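Local atomic coordinates of spondin-1 (Homo sapiens, PDB entry 2ZOU), a protein that is a secreted glycoprotein of the extracellular matrix, probably acting in cell adhesion, and carries a reeler domain folded as a beta-sandwich. Residues S25-V28 against E29-D33; F34-G38 against T39-V43; G67-E70 against E71-A74. One frame throughout, in Å; residues are numbered along the deposited sequence. Where two conformers were deposited one is given.

Contact 1 of 3, residues S25-V28 against E29-D33. With EDO (1,2-ethanediol), chain E.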
loop_
_atom_site.group_PDB
_atom_site.type_symbol
_atom_site.label_atom_id
_atom_site.label_comp_id
_atom_site.label_asym_id
_atom_site.label_seq_id
_atom_site.Cartn_x
_atom_site.Cartn_y
_atom_site.Cartn_z
ATOM N N SER A 25 -0.719 -5.765 8.934
ATOM C CA SER A 25 -1.913 -4.932 8.712
ATOM C C SER A 25 -1.590 -3.686 7.928
ATOM O O SER A 25 -0.638 -2.988 8.262
ATOM C CB SER A 25 -2.505 -4.485 10.046
ATOM O OG SER A 25 -3.009 -5.592 10.752
ATOM N N LEU A 26 -2.404 -3.401 6.911
ATOM C CA LEU A 26 -2.328 -2.133 6.195
ATOM C C LEU A 26 -3.493 -1.280 6.668
ATOM O O LEU A 26 -4.652 -1.705 6.594
ATOM C CB LEU A 26 -2.449 -2.383 4.693
ATOM C CG LEU A 26 -2.240 -1.148 3.801
ATOM C CD1 LEU A 26 -0.810 -0.633 3.898
ATOM C CD2 LEU A 26 -2.547 -1.497 2.373
ATOM N N ARG A 27 -3.186 -0.116 7.223
ATOM C CA ARG A 27 -4.208 0.741 7.805
ATOM C C ARG A 27 -4.037 2.145 7.297
ATOM O O ARG A 27 -2.991 2.511 6.787
ATOM C CB ARG A 27 -4.122 0.738 9.324
ATOM C CG ARG A 27 -4.281 -0.644 9.918
ATOM C CD ARG A 27 -4.770 -0.611 11.331
ATOM N NE ARG A 27 -6.097 -0.007 11.439
ATOM C CZ ARG A 27 -6.858 -0.081 12.524
ATOM N NH1 ARG A 27 -6.435 -0.746 13.593
ATOM N NH2 ARG A 27 -8.046 0.502 12.537
ATOM N N VAL A 28 -5.091 2.932 7.435
ATOM C CA VAL A 28 -5.001 4.361 7.215
ATOM C C VAL A 28 -5.339 5.021 8.549
ATOM O O VAL A 28 -6.407 4.756 9.143
ATOM C CB VAL A 28 -5.978 4.814 6.137
ATOM C CG1 VAL A 28 -5.881 6.328 5.955
ATOM C CG2 VAL A 28 -5.629 4.102 4.818
ATOM N N GLU A 29 -4.422 5.853 9.048
ATOM C CA GLU A 29 -4.626 6.511 10.334
ATOM C C GLU A 29 -5.920 7.323 10.318
ATOM O O GLU A 29 -6.194 8.039 9.342
ATOM C CB GLU A 29 -3.441 7.416 10.683
ATOM C CG GLU A 29 -2.181 6.650 11.081
ATOM C CD GLU A 29 -1.086 7.537 11.673
ATOM O OE1 GLU A 29 -1.223 8.785 11.642
ATOM O OE2 GLU A 29 -0.095 6.978 12.189
ATOM N N GLY A 30 -6.697 7.205 11.392
ATOM C CA GLY A 30 -7.983 7.877 11.494
ATOM C C GLY A 30 -9.128 7.046 10.934
ATOM O O GLY A 30 -10.268 7.482 11.009
ATOM N N ASP A 31 -8.818 5.867 10.363
ATOM C CA ASP A 31 -9.872 4.948 9.875
ATOM C C ASP A 31 -10.965 5.654 9.048
ATOM O O ASP A 31 -12.153 5.609 9.387
ATOM C CB ASP A 31 -10.502 4.209 11.061
ATOM C CG ASP A 31 -9.502 3.353 11.814
ATOM O OD1 ASP A 31 -8.473 2.950 11.228
ATOM O OD2 ASP A 31 -9.751 3.095 13.015
ATOM N N PRO A 32 -10.572 6.320 7.951
ATOM C CA PRO A 32 -11.585 7.001 7.128
ATOM C C PRO A 32 -12.580 6.029 6.490
ATOM O O PRO A 32 -12.197 4.929 6.095
ATOM C CB PRO A 32 -10.743 7.691 6.048
ATOM C CG PRO A 32 -9.494 6.892 5.985
ATOM C CD PRO A 32 -9.214 6.495 7.406
ATOM N N ASP A 33 -13.836 6.452 6.439
ATOM C CA ASP A 33 -14.910 5.681 5.821
ATOM C C ASP A 33 -14.898 5.817 4.297
ATOM O O ASP A 33 -15.455 4.969 3.597
ATOM C CB ASP A 33 -16.265 6.153 6.358
ATOM C CG ASP A 33 -16.590 5.606 7.741
ATOM O OD1 ASP A 33 -15.887 4.696 8.232
ATOM O OD2 ASP A 33 -17.584 6.087 8.322
HETATM C C1 EDO E . -0.148 -5.259 12.811
HETATM O O1 EDO E . -1.054 -6.331 12.536
HETATM C C2 EDO E . -0.581 -4.430 14.013
HETATM O O2 EDO E . 0.237 -4.740 15.148
HETATM O O HOH W 1 -7.533 1.841 8.655
#

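Contact 2 of 3, residues F34-G38 against T39-V43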
loop_
_atom_site.group_PDB
_atom_site.type_symbol
_atom_site.label_atom_id
_atom_site.label_comp_id
_atom_site.label_asym_id
_atom_site.label_seq_id
_atom_site.Cartn_x
_atom_site.Cartn_y
_atom_site.Cartn_z
ATOM N N PHE A 34 -14.278 6.889 3.809
ATOM C CA PHE A 34 -14.208 7.222 2.387
ATOM C C PHE A 34 -13.047 8.178 2.207
ATOM O O PHE A 34 -12.564 8.730 3.194
ATOM C CB PHE A 34 -15.500 7.898 1.910
ATOM C CG PHE A 34 -15.917 9.095 2.725
ATOM C CD1 PHE A 34 -15.409 10.364 2.444
ATOM C CD2 PHE A 34 -16.847 8.956 3.757
ATOM C CE1 PHE A 34 -15.802 11.480 3.185
ATOM C CE2 PHE A 34 -17.250 10.070 4.516
ATOM C CZ PHE A 34 -16.724 11.335 4.222
ATOM N N TYR A 35 -12.605 8.392 0.970
ATOM C CA TYR A 35 -11.573 9.407 0.704
ATOM C C TYR A 35 -12.169 10.702 0.179
ATOM O O TYR A 35 -13.206 10.690 -0.500
ATOM C CB TYR A 35 -10.457 8.897 -0.236
ATOM C CG TYR A 35 -10.822 8.708 -1.712
ATOM C CD1 TYR A 35 -11.066 7.435 -2.222
ATOM C CD2 TYR A 35 -10.878 9.795 -2.597
ATOM C CE1 TYR A 35 -11.365 7.243 -3.558
ATOM C CE2 TYR A 35 -11.191 9.608 -3.945
ATOM C CZ TYR A 35 -11.416 8.333 -4.412
ATOM O OH TYR A 35 -11.743 8.161 -5.749
ATOM N N LYS A 36 -11.496 11.817 0.494
ATOM C CA LYS A 36 -11.826 13.130 -0.056
ATOM C C LYS A 36 -10.685 13.525 -0.998
ATOM O O LYS A 36 -9.523 13.578 -0.565
ATOM C CB LYS A 36 -11.893 14.188 1.043
ATOM C CG LYS A 36 -12.948 14.003 2.109
ATOM C CD LYS A 36 -12.626 14.975 3.225
ATOM C CE LYS A 36 -13.700 15.028 4.264
ATOM N NZ LYS A 36 -13.354 16.096 5.231
ATOM N N PRO A 37 -11.014 13.823 -2.274
ATOM C CA PRO A 37 -10.020 14.234 -3.257
ATOM C C PRO A 37 -9.081 15.297 -2.691
ATOM O O PRO A 37 -9.530 16.277 -2.096
ATOM C CB PRO A 37 -10.873 14.793 -4.399
ATOM C CG PRO A 37 -12.109 13.971 -4.325
ATOM C CD PRO A 37 -12.366 13.759 -2.859
ATOM N N GLY A 38 -7.780 15.075 -2.857
ATOM C CA GLY A 38 -6.780 16.043 -2.422
ATOM C C GLY A 38 -6.332 15.961 -0.978
ATOM O O GLY A 38 -5.364 16.609 -0.608
ATOM N N THR A 39 -7.054 15.198 -0.164
ATOM C CA THR A 39 -6.657 14.982 1.213
ATOM C C THR A 39 -5.478 14.008 1.281
ATOM O O THR A 39 -5.460 12.989 0.573
ATOM C CB THR A 39 -7.844 14.485 2.041
ATOM O OG1 THR A 39 -8.792 15.551 2.171
ATOM C CG2 THR A 39 -7.397 14.054 3.431
ATOM N N SER A 40 -4.508 14.334 2.133
ATOM C CA SER A 40 -3.382 13.463 2.438
ATOM C C SER A 40 -3.740 12.532 3.601
ATOM O O SER A 40 -4.154 12.996 4.677
ATOM C CB SER A 40 -2.141 14.274 2.806
ATOM O OG SER A 40 -1.684 15.051 1.717
ATOM N N TYR A 41 -3.572 11.233 3.373
ATOM C CA TYR A 41 -3.800 10.205 4.389
ATOM C C TYR A 41 -2.498 9.531 4.752
ATOM O O TYR A 41 -1.636 9.327 3.888
ATOM C CB TYR A 41 -4.791 9.154 3.859
ATOM C CG TYR A 41 -6.149 9.747 3.596
ATOM C CD1 TYR A 41 -7.084 9.857 4.618
ATOM C CD2 TYR A 41 -6.481 10.238 2.331
ATOM C CE1 TYR A 41 -8.325 10.422 4.388
ATOM C CE2 TYR A 41 -7.712 10.828 2.087
ATOM C CZ TYR A 41 -8.646 10.893 3.111
ATOM O OH TYR A 41 -9.854 11.501 2.839
ATOM N N ARG A 42 -2.333 9.197 6.027
ATOM C CA ARG A 42 -1.125 8.474 6.427
ATOM C C ARG A 42 -1.413 6.974 6.447
ATOM O O ARG A 42 -2.212 6.478 7.247
ATOM C CB ARG A 42 -0.573 8.969 7.775
ATOM C CG ARG A 42 0.831 8.422 8.049
ATOM C CD ARG A 42 1.402 8.907 9.371
ATOM N NE ARG A 42 1.556 10.356 9.422
ATOM C CZ ARG A 42 2.692 10.991 9.690
ATOM N NH1 ARG A 42 3.807 10.306 9.943
ATOM N NH2 ARG A 42 2.692 12.318 9.724
ATOM N N VAL A 43 -0.797 6.277 5.500
ATOM C CA VAL A 43 -0.951 4.839 5.331
ATOM C C VAL A 43 0.165 4.143 6.114
ATOM O O VAL A 43 1.332 4.520 6.008
ATOM C CB VAL A 43 -0.905 4.424 3.842
ATOM C CG1 VAL A 43 -1.084 2.905 3.688
ATOM C CG2 VAL A 43 -1.991 5.161 3.065
HETATM O O HOH W 2 -11.891 11.303 4.432
HETATM O O HOH W 3 -2.808 17.004 0.132
#

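Contact 3 of 3, residues G67-E70 against E71-A74. With EDO (1,2-ethanediol), chain C.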
loop_
_atom_site.group_PDB
_atom_site.type_symbol
_atom_site.label_atom_id
_atom_site.label_comp_id
_atom_site.label_asym_id
_atom_site.label_seq_id
_atom_site.Cartn_x
_atom_site.Cartn_y
_atom_site.Cartn_z
ATOM N N GLY A 67 -3.150 -3.457 -12.412
ATOM C CA GLY A 67 -1.977 -2.622 -12.142
ATOM C C GLY A 67 -0.926 -2.611 -13.238
ATOM O O GLY A 67 0.138 -2.000 -13.079
ATOM N N ASP A 68 -1.226 -3.276 -14.358
ATOM C CA ASP A 68 -0.285 -3.386 -15.467
ATOM C C ASP A 68 -0.242 -2.125 -16.337
ATOM O O ASP A 68 0.663 -1.962 -17.160
ATOM C CB ASP A 68 -0.611 -4.615 -16.334
ATOM C CG ASP A 68 -2.010 -4.566 -16.931
ATOM O OD1 ASP A 68 -2.985 -4.536 -16.162
ATOM O OD2 ASP A 68 -2.146 -4.577 -18.173
ATOM N N LYS A 69 -1.232 -1.252 -16.158
ATOM C CA LYS A 69 -1.292 0.021 -16.867
ATOM C C LYS A 69 -1.110 1.172 -15.890
ATOM O O LYS A 69 -1.567 1.115 -14.763
ATOM C CB LYS A 69 -2.619 0.155 -17.616
ATOM C CG LYS A 69 -2.768 -0.875 -18.733
ATOM C CD LYS A 69 -4.119 -0.809 -19.400
ATOM C CE LYS A 69 -4.319 -2.005 -20.324
ATOM N NZ LYS A 69 -4.487 -3.299 -19.577
ATOM N N GLU A 70 -0.440 2.217 -16.364
ATOM C CA GLU A 70 -0.167 3.404 -15.578
ATOM C C GLU A 70 -1.446 3.964 -14.964
ATOM O O GLU A 70 -1.488 4.297 -13.781
ATOM C CB GLU A 70 0.463 4.430 -16.503
ATOM C CG GLU A 70 0.774 5.756 -15.863
ATOM C CD GLU A 70 1.401 6.687 -16.864
ATOM O OE1 GLU A 70 0.715 7.070 -17.842
ATOM O OE2 GLU A 70 2.594 7.011 -16.683
ATOM N N GLU A 71 -2.490 4.065 -15.787
ATOM C CA GLU A 71 -3.748 4.658 -15.359
ATOM C C GLU A 71 -4.521 3.811 -14.350
ATOM O O GLU A 71 -5.508 4.286 -13.803
ATOM C CB GLU A 71 -4.634 5.002 -16.562
ATOM C CG GLU A 71 -5.092 3.802 -17.393
ATOM C CD GLU A 71 -4.182 3.489 -18.573
ATOM O OE1 GLU A 71 -3.001 3.907 -18.583
ATOM O OE2 GLU A 71 -4.666 2.829 -19.512
ATOM N N ASP A 72 -4.076 2.577 -14.096
ATOM C CA ASP A 72 -4.667 1.759 -13.028
ATOM C C ASP A 72 -4.327 2.280 -11.640
ATOM O O ASP A 72 -5.044 2.011 -10.684
ATOM C CB ASP A 72 -4.138 0.328 -13.069
ATOM C CG ASP A 72 -4.528 -0.428 -14.322
ATOM O OD1 ASP A 72 -5.418 0.022 -15.080
ATOM O OD2 ASP A 72 -3.918 -1.496 -14.549
ATOM N N HIS A 73 -3.209 2.986 -11.531
ATOM C CA HIS A 73 -2.712 3.449 -10.244
ATOM C C HIS A 73 -3.333 4.781 -9.863
ATOM O O HIS A 73 -3.345 5.720 -10.651
ATOM C CB HIS A 73 -1.190 3.504 -10.299
ATOM C CG HIS A 73 -0.562 2.148 -10.342
ATOM N ND1 HIS A 73 -0.444 1.401 -11.497
ATOM C CD2 HIS A 73 -0.047 1.392 -9.346
ATOM C CE1 HIS A 73 0.126 0.242 -11.204
ATOM N NE2 HIS A 73 0.377 0.215 -9.908
ATOM N N ALA A 74 -3.882 4.838 -8.654
ATOM C CA ALA A 74 -4.696 5.965 -8.216
ATOM C C ALA A 74 -3.998 6.757 -7.112
ATOM O O ALA A 74 -3.360 6.173 -6.224
ATOM C CB ALA A 74 -6.027 5.448 -7.706
HETATM C C1 EDO C . -6.036 -4.358 -15.521
HETATM O O1 EDO C . -7.403 -4.644 -15.226
HETATM C C2 EDO C . -5.940 -3.005 -16.191
HETATM O O2 EDO C . -4.635 -2.825 -16.730
HETATM O O HOH W 4 -1.351 6.891 -12.471
HETATM O O HOH W 5 -2.123 6.395 -18.361
#

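Contact 1 of 3, residues S25-V28 against E29-D33
Beyond V28 the chain leaves its strand through a type II beta turn, which D31 N closes by donating to V28 O at 2.9 Å. In E29, the first residue past the strand, CB points away from the strand before it, and the side chain rests on T44. G30 comes next, with backbone angles at which a CB would crowd the carbonyl oxygen of E29. D31 sends its carboxylate back along the strand to R27. The arginine bends at chi3 (62°), bringing its guanidinium toward the turn, and NH2 forms a salt bridge with OD1 of D31 at 2.8 Å through a bent N-H...O bond. The guanidinium and carboxylate planes are nearly parallel, 6° apart, but offset: NH2 meets OD1 on its syn side, 31° out of the carboxylate plane. A water that accepts from V28 N at 2.9 Å also donates to D31 OD1, so two donors grip this oxygen. P32 then lays its CD against V28 CG1 at 3.6 Å. V28 also packs on L122 of strand 120-127 in the facing sheet, while strand 24-28, outermost in its own sheet, pairs antiparallel with strand 40-47.

Contact 2 of 3, residues F34-G38 against T39-V43
K36 and T39 are the ends of a type II beta turn that delivers the chain into strand 40-47 of the reeler beta-sandwich, and Y41, two residues further on, reaches back to the loop before it. The turn is closed by T39 N, which donates to K36 O at 3.0 Å, and the K36 CB lies 3.6 Å from T39 OG1. G38, the third residue of the turn, has backbone angles that a side chain would hardly tolerate.

The side chain of Y41 is the one to follow outward. From CB, which points toward the loop and packs against V28 of strand 24-28, CG is set beside the backbone N (chi1 -64°), and the ring runs out past T39. The T39 methyl CG2 sits over one face, 3.4 Å above the ring plane and offset toward the rim. Further along, CE2 touches Y35 CB at 4.1 Å. That tyrosine sends its own ring the other way, with CG in the crowded position between N and the carbonyl carbon, and its hydroxyl is hydrogen-bonded to G118 O. At the tip of Y41, OH lies close to Y35 CA and accepts from K36 N at 2.9 Å. The amide comes in at the ring edge, near its plane, and the bond is fairly straight (157°). The same hydroxyl meets a water in the ring plane at 2.6 Å, and that water donates to F34 O. One phenolic oxygen is thus joined to the loop backbone at two places, directly and through solvent. A second water bridges G38 and S40, donating to G38 O at 2.7 Å and hydrogen-bonding S40 OG at 2.8 Å.

Contact 3 of 3, residues G67-E70 against E71-A74
K69 O accepts from D72 N at 3.0 Å and E70 O from H73 N at 3.1 Å, two successive bonds spanning three residues that define a short 3-10 turn in the loop between strands 55-62 and 76-79. Both donors stand well above their carbonyl planes, by 58° and 47°. Ahead of the turn, G67 adopts a positive phi that would press a CB against the preceding carbonyl oxygen.

D72 points its side chain back into the bend. Its OD2 accepts from K69 N at 3.1 Å, the donor 64° out of the carboxylate plane, and takes a weak second bond from G67 N at 3.0 Å. OD1 makes a salt bridge with R65. With an alanine in place of D72, the amide of K69 would probably lose its acceptor and R65 its charged mate, leaving the start of the turn free to shift. H73 presents its ring edge to the same backbone: CE1 lies 2.9 Å from G67 O, and ND1 makes a weak bond to K69 O at 3.5 Å.

K69 bends at its last torsion and bridges NZ to D68 OD2 at 3.0 Å. An ethanediol, probably from the crystallisation liquor, has its O2 beside this lysine and both aspartates. D68 OD1 and D72 OD2 stand 3.6 Å apart, like charges that would probably repel, the more so without K69 on D68 and R65 on D72.

From the N terminus, contact 1 comes first, where the chain leaves strand 24-28, and contact 2 follows at once, where the same connection enters strand 40-47. They lie in series, neither nested nor crossed, yet they touch: E29 N probably hydrogen-bonds R42 O, and L26 CD1 packs on V43 CG1. The two turns thus form the two ends of one loop joining adjacent antiparallel strands. Contact 3 comes later in the chain, in the loop that carries it from strand 55-62 of the five-stranded sheet to strand 76-79 of the four-stranded one. Its centre is about 22 Å from that of contact 1 and about 18 Å from that of contact 2, and it touches neither.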